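PDB 5NGG: Blr6230 protein from Bradyrhizobium diazoefficiens USDA 110, which is the subclass B3 metallo-beta-lactamase BJP-1, a zinc enzyme that hydrolyses beta-lactam antibiotics by opening their four-membered ring. Local coordinates for residues A56-K61 against I67-A72; G134-D139 against A206-V211. All blocks are in the same frame, centred on the assembly; numbering follows the deposited sequence.

Contact 1 of 2, residues A56-K61 against I67-A72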
loop_
_atom_site.group_PDB
_atom_site.type_symbol
_atom_site.label_atom_id
_atom_site.label_comp_id
_atom_site.label_asym_id
_atom_site.label_seq_id
_atom_site.Cartn_x
_atom_site.Cartn_y
_atom_site.Cartn_z
ATOM N N ALA A 56 -2.044 -2.914 6.240
ATOM C CA ALA A 56 -2.235 -1.515 6.660
ATOM C C ALA A 56 -3.237 -0.824 5.746
ATOM O O ALA A 56 -3.112 -0.872 4.517
ATOM C CB ALA A 56 -0.895 -0.799 6.605
ATOM N N VAL A 57 -4.192 -0.142 6.367
ATOM C CA VAL A 57 -5.231 0.650 5.690
ATOM C C VAL A 57 -5.283 1.956 6.460
ATOM O O VAL A 57 -5.143 1.930 7.691
ATOM C CB VAL A 57 -6.607 -0.076 5.719
ATOM C CG1 VAL A 57 -7.675 0.785 5.034
ATOM C CG2 VAL A 57 -6.494 -1.446 5.059
ATOM N N TYR A 58 -5.518 3.069 5.765
ATOM C CA TYR A 58 -5.523 4.365 6.427
ATOM C C TYR A 58 -6.725 5.188 5.992
ATOM O O TYR A 58 -7.198 5.100 4.868
ATOM C CB TYR A 58 -4.255 5.168 6.122
ATOM C CG TYR A 58 -2.978 4.393 6.275
ATOM C CD1 TYR A 58 -2.508 3.591 5.242
ATOM C CD2 TYR A 58 -2.218 4.455 7.441
ATOM C CE1 TYR A 58 -1.338 2.854 5.368
ATOM C CE2 TYR A 58 -1.032 3.743 7.564
ATOM C CZ TYR A 58 -0.602 2.945 6.525
ATOM O OH TYR A 58 0.575 2.236 6.668
ATOM N N VAL A 59 -7.205 6.005 6.935
ATOM C CA VAL A 59 -8.125 7.131 6.669
ATOM C C VAL A 59 -7.338 8.427 6.794
ATOM O O VAL A 59 -6.562 8.630 7.745
ATOM C CB VAL A 59 -9.312 7.162 7.660
ATOM C CG1 VAL A 59 -10.138 8.442 7.521
ATOM C CG2 VAL A 59 -10.212 5.968 7.427
ATOM N N ILE A 60 -7.522 9.303 5.822
ATOM C CA ILE A 60 -6.949 10.637 5.870
ATOM C C ILE A 60 -8.130 11.603 5.991
ATOM O O ILE A 60 -9.003 11.637 5.123
ATOM C CB ILE A 60 -6.097 10.929 4.622
ATOM C CG1 ILE A 60 -4.961 9.903 4.447
ATOM C CG2 ILE A 60 -5.521 12.328 4.728
ATOM C CD1 ILE A 60 -4.363 9.883 3.065
ATOM N N LYS A 61 -8.178 12.340 7.096
ATOM C CA LYS A 61 -9.288 13.240 7.356
ATOM C C LYS A 61 -9.024 14.596 6.718
ATOM O O LYS A 61 -8.032 15.241 7.040
ATOM C CB LYS A 61 -9.483 13.377 8.858
ATOM C CG LYS A 61 -10.701 14.195 9.248
ATOM C CD LYS A 61 -10.826 14.325 10.758
ATOM C CE LYS A 61 -12.124 14.989 11.179
ATOM N NZ LYS A 61 -12.282 15.028 12.661
ATOM N N ILE A 67 -10.365 10.498 2.763
ATOM C CA ILE A 67 -9.651 9.724 1.754
ATOM C C ILE A 67 -9.342 8.364 2.381
ATOM O O ILE A 67 -8.792 8.311 3.487
ATOM C CB ILE A 67 -8.332 10.402 1.316
ATOM C CG1 ILE A 67 -8.609 11.813 0.784
ATOM C CG2 ILE A 67 -7.587 9.514 0.304
ATOM C CD1 ILE A 67 -7.346 12.606 0.510
ATOM N N LEU A 68 -9.701 7.292 1.678
ATOM C CA LEU A 68 -9.342 5.942 2.105
ATOM C C LEU A 68 -8.141 5.486 1.324
ATOM O O LEU A 68 -8.162 5.490 0.084
ATOM C CB LEU A 68 -10.505 4.996 1.823
ATOM C CG LEU A 68 -10.302 3.544 2.230
ATOM C CD1 LEU A 68 -10.149 3.361 3.721
ATOM C CD2 LEU A 68 -11.467 2.722 1.741
ATOM N N MET A 69 -7.064 5.121 2.032
ATOM C CA MET A 69 -5.830 4.587 1.425
ATOM C C MET A 69 -5.858 3.076 1.572
ATOM O O MET A 69 -5.644 2.551 2.665
ATOM C CB MET A 69 -4.597 5.170 2.107
ATOM C CG MET A 69 -3.281 4.690 1.509
ATOM S SD MET A 69 -2.926 5.228 -0.179
ATOM C CE MET A 69 -2.685 6.977 0.084
ATOM N N ASP A 70 -6.161 2.406 0.456
ATOM C CA ASP A 70 -6.223 0.946 0.321
ATOM C C ASP A 70 -7.408 0.336 1.081
ATOM O O ASP A 70 -8.177 1.012 1.762
ATOM C CB ASP A 70 -4.872 0.280 0.671
ATOM C CG ASP A 70 -3.797 0.563 -0.353
ATOM O OD1 ASP A 70 -4.086 0.657 -1.572
ATOM O OD2 ASP A 70 -2.616 0.649 0.081
ATOM N N THR A 71 -7.571 -0.971 0.851
ATOM C CA THR A 71 -8.445 -1.807 1.678
ATOM C C THR A 71 -7.644 -3.078 2.048
ATOM O O THR A 71 -6.415 -3.033 2.081
ATOM C CB THR A 71 -9.782 -2.111 0.966
ATOM O OG1 THR A 71 -9.535 -2.743 -0.302
ATOM C CG2 THR A 71 -10.612 -0.853 0.800
ATOM N N ALA A 72 -8.312 -4.179 2.389
ATOM C CA ALA A 72 -7.615 -5.390 2.812
ATOM C C ALA A 72 -8.123 -6.566 1.983
ATOM O O ALA A 72 -8.617 -6.364 0.869
ATOM C CB ALA A 72 -7.748 -5.580 4.326
HETATM O O HOH W 1 -3.763 -2.302 2.242
HETATM O O HOH W 2 -1.878 1.109 2.604
#
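Ala56 O accepts hydrogen bonds from two waters, at 2.8 and 3.0 Å, that bridge it to the other segment: the nearer also donates to Thr71 O, the other to Asp70 OD2. Asp70 also bonds Asn99 and Thr100, and its side chain adjoins zinc ligand His106. Beyond these bridges the strands pair directly. Met69 N bonds Tyr58 O and Ile60 N bonds Ile67 O, each at 2.8 Å, and Tyr58 N bonds Met69 O. With Ile67 N bonded to Ile60 O, these make two antiparallel hydrogen-bonded pairs with Val59 and Leu68 as the non-hydrogen-bonded pair between them. The arms form a beta hairpin in the larger sheet of the metallo-beta-lactamase fold. Ile60 and Ile67 lie CB against CB at 4.0 Å on the face covered by Leu169 of strand 167-173. On that face Met69, its CG anti to the backbone N (chi1 -179°), brings CG to 4.0 Å from Tyr58 CD1, approaching the ring obliquely, while Tyr58 OH bonds Gly240 O and Tyr246 OH. Just before the strand, Val57 CG1 packs on Leu68 CD1 at 3.8 Å and lies 3.3 Å from Asp70 O. Two waters thus satisfy Ala56 O, whereas Asp70 O is buried against the valine methyl without a polar partner.

Contact 2 of 2, residues G134-D139 against A206-V211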
loop_
_atom_site.group_PDB
_atom_site.type_symbol
_atom_site.label_atom_id
_atom_site.label_comp_id
_atom_site.label_asym_id
_atom_site.label_seq_id
_atom_site.Cartn_x
_atom_site.Cartn_y
_atom_site.Cartn_z
ATOM N N GLY A 134 -9.628 -7.550 -12.028
ATOM C CA GLY A 134 -9.683 -8.325 -10.783
ATOM C C GLY A 134 -8.804 -9.568 -10.776
ATOM O O GLY A 134 -9.204 -10.596 -10.219
ATOM N N TYR A 135 -7.606 -9.479 -11.369
ATOM C CA TYR A 135 -6.716 -10.638 -11.524
ATOM C C TYR A 135 -5.272 -10.278 -11.173
ATOM O O TYR A 135 -4.901 -9.101 -11.152
ATOM C CB TYR A 135 -6.790 -11.219 -12.973
ATOM C CG TYR A 135 -6.271 -10.234 -14.027
ATOM C CD1 TYR A 135 -4.909 -10.095 -14.277
ATOM C CD2 TYR A 135 -7.138 -9.427 -14.742
ATOM C CE1 TYR A 135 -4.436 -9.194 -15.226
ATOM C CE2 TYR A 135 -6.680 -8.529 -15.694
ATOM C CZ TYR A 135 -5.329 -8.401 -15.929
ATOM O OH TYR A 135 -4.874 -7.498 -16.875
ATOM N N TYR A 136 -4.467 -11.311 -10.929
ATOM C CA TYR A 136 -3.038 -11.183 -10.632
ATOM C C TYR A 136 -2.249 -11.223 -11.942
ATOM O O TYR A 136 -2.408 -12.173 -12.715
ATOM C CB TYR A 136 -2.585 -12.311 -9.681
ATOM C CG TYR A 136 -1.254 -11.998 -9.041
ATOM C CD1 TYR A 136 -0.037 -12.199 -9.720
ATOM C CD2 TYR A 136 -1.189 -11.421 -7.781
ATOM C CE1 TYR A 136 1.171 -11.845 -9.153
ATOM C CE2 TYR A 136 0.030 -11.074 -7.208
ATOM C CZ TYR A 136 1.207 -11.276 -7.895
ATOM O OH TYR A 136 2.384 -10.907 -7.299
ATOM N N PRO A 137 -1.372 -10.226 -12.187
ATOM C CA PRO A 137 -0.620 -10.179 -13.454
ATOM C C PRO A 137 0.264 -11.397 -13.634
ATOM O O PRO A 137 0.943 -11.810 -12.688
ATOM C CB PRO A 137 0.220 -8.910 -13.306
ATOM C CG PRO A 137 0.393 -8.738 -11.828
ATOM C CD PRO A 137 -0.910 -9.196 -11.228
ATOM N N GLY A 138 0.266 -11.972 -14.839
ATOM C CA GLY A 138 1.036 -13.182 -15.124
ATOM C C GLY A 138 0.514 -14.456 -14.476
ATOM O O GLY A 138 1.144 -15.510 -14.609
ATOM N N ASP A 139 -0.627 -14.382 -13.779
ATOM C CA ASP A 139 -1.259 -15.564 -13.177
ATOM C C ASP A 139 -2.768 -15.322 -13.170
ATOM O O ASP A 139 -3.457 -15.477 -12.158
ATOM C CB ASP A 139 -0.705 -15.804 -11.766
ATOM C CG ASP A 139 -1.048 -17.177 -11.200
ATOM O OD1 ASP A 139 -1.500 -18.048 -11.968
ATOM O OD2 ASP A 139 -0.830 -17.367 -9.976
ATOM N N ALA A 206 7.923 -11.148 -3.243
ATOM C CA ALA A 206 6.675 -11.844 -2.906
ATOM C C ALA A 206 6.401 -12.921 -3.971
ATOM O O ALA A 206 7.277 -13.768 -4.182
ATOM C CB ALA A 206 5.554 -10.824 -2.712
ATOM N N LEU A 207 5.240 -12.918 -4.627
ATOM C CA LEU A 207 4.855 -13.959 -5.583
ATOM C C LEU A 207 5.344 -13.685 -6.999
ATOM O O LEU A 207 5.084 -14.482 -7.886
ATOM C CB LEU A 207 3.334 -14.154 -5.600
ATOM C CG LEU A 207 2.711 -14.592 -4.287
ATOM C CD1 LEU A 207 1.214 -14.703 -4.506
ATOM C CD2 LEU A 207 3.307 -15.910 -3.780
ATOM N N ASN A 208 6.008 -12.561 -7.242
ATOM C CA ASN A 208 6.379 -12.229 -8.616
ATOM C C ASN A 208 7.501 -13.098 -9.189
ATOM O O ASN A 208 8.425 -13.503 -8.485
ATOM C CB ASN A 208 6.794 -10.769 -8.710
ATOM C CG ASN A 208 5.627 -9.830 -8.515
ATOM O OD1 ASN A 208 4.466 -10.149 -8.860
ATOM N ND2 ASN A 208 5.905 -8.650 -8.007
ATOM N N ARG A 209 7.382 -13.370 -10.481
ATOM C CA ARG A 209 8.425 -14.055 -11.245
ATOM C C ARG A 209 9.278 -12.972 -11.918
ATOM O O ARG A 209 8.762 -12.104 -12.618
ATOM C CB ARG A 209 7.781 -14.947 -12.301
ATOM C CG ARG A 209 6.912 -16.048 -11.716
ATOM C CD ARG A 209 6.531 -17.111 -12.750
ATOM N NE ARG A 209 5.894 -16.483 -13.907
ATOM C CZ ARG A 209 4.598 -16.162 -14.010
ATOM N NH1 ARG A 209 3.715 -16.536 -13.091
ATOM N NH2 ARG A 209 4.170 -15.502 -15.087
ATOM N N LEU A 210 10.582 -13.055 -11.694
ATOM C CA LEU A 210 11.545 -12.073 -12.196
ATOM C C LEU A 210 12.211 -12.452 -13.507
ATOM O O LEU A 210 12.648 -11.558 -14.247
ATOM C CB LEU A 210 12.617 -11.830 -11.119
ATOM C CG LEU A 210 12.088 -11.367 -9.749
ATOM C CD1 LEU A 210 13.241 -11.284 -8.773
ATOM C CD2 LEU A 210 11.360 -10.038 -9.846
ATOM N N VAL A 211 12.309 -13.756 -13.753
ATOM C CA VAL A 211 13.012 -14.318 -14.893
ATOM C C VAL A 211 12.211 -15.507 -15.409
ATOM O O VAL A 211 11.324 -16.009 -14.701
ATOM C CB VAL A 211 14.440 -14.769 -14.509
ATOM C CG1 VAL A 211 15.334 -13.558 -14.251
ATOM C CG2 VAL A 211 14.434 -15.700 -13.301
HETATM O O HOH W 3 3.141 -10.868 -4.614
#
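Tyr136 OH donates to Asn208 OD1 at 2.7 Å, and a water donates to the same hydroxyl at 2.8 Å, so two partners grip the phenol oxygen. The hydroxyl approaches the amide from above its carbonyl plane, 49° out of it, and the ring and amide planes are turned 46° apart; OD1 itself lies at the edge of the ring. The water also accepts from Leu207 N, giving the tyrosine a second link to 206-211. Asn208 ND2 is bonded to Tyr223 OH and to the backbone O of zinc ligand His177, which fixes the amide's rotation and leaves OD1 for the phenol. Farther along, Arg209 holds Gly138 O end-on: NH2 at 3.1 Å and NH1 at 3.2 Å converge on the one oxygen, which lies in the guanidinium plane. The arginine chain bends at chi3 (-55°) on its way there, with NE bonded to Gln213 O. Gly138 belongs to a type II beta turn from Tyr136 to Asp139, closed by Asp139 N to Tyr136 O, and its positive phi suits the third position of that turn. These two loops of the metallo-beta-lactamase fold meet beside the zinc site, where the Tyr136 ring stacks with that of zinc ligand His103. Packing across the contact is slight: Leu207 CB comes to 4.3 Å from Tyr136 CZ, while the leucine side chain also touches Ile23 and Phe26 of helix 23-30.

From the N terminus the first of the two contacts met is contact 1, which closes a hairpin of strands 58-62 and 65-69 in the seven-stranded sheet, with five residues between the two segments. The chain then continues through that sheet and its helices to the loop after helix 128-133, where contact 2 opens. The latter closes a far longer excursion of 66 residues, holding strand 154-156 and most of the second sheet, and joins that loop to the one leading into helix 219-232. The two closures follow in series, neither enclosing nor crossing the other. Their centres lie about 24 Å apart on opposite sides of the chain's centre, yet each abuts zinc ligands.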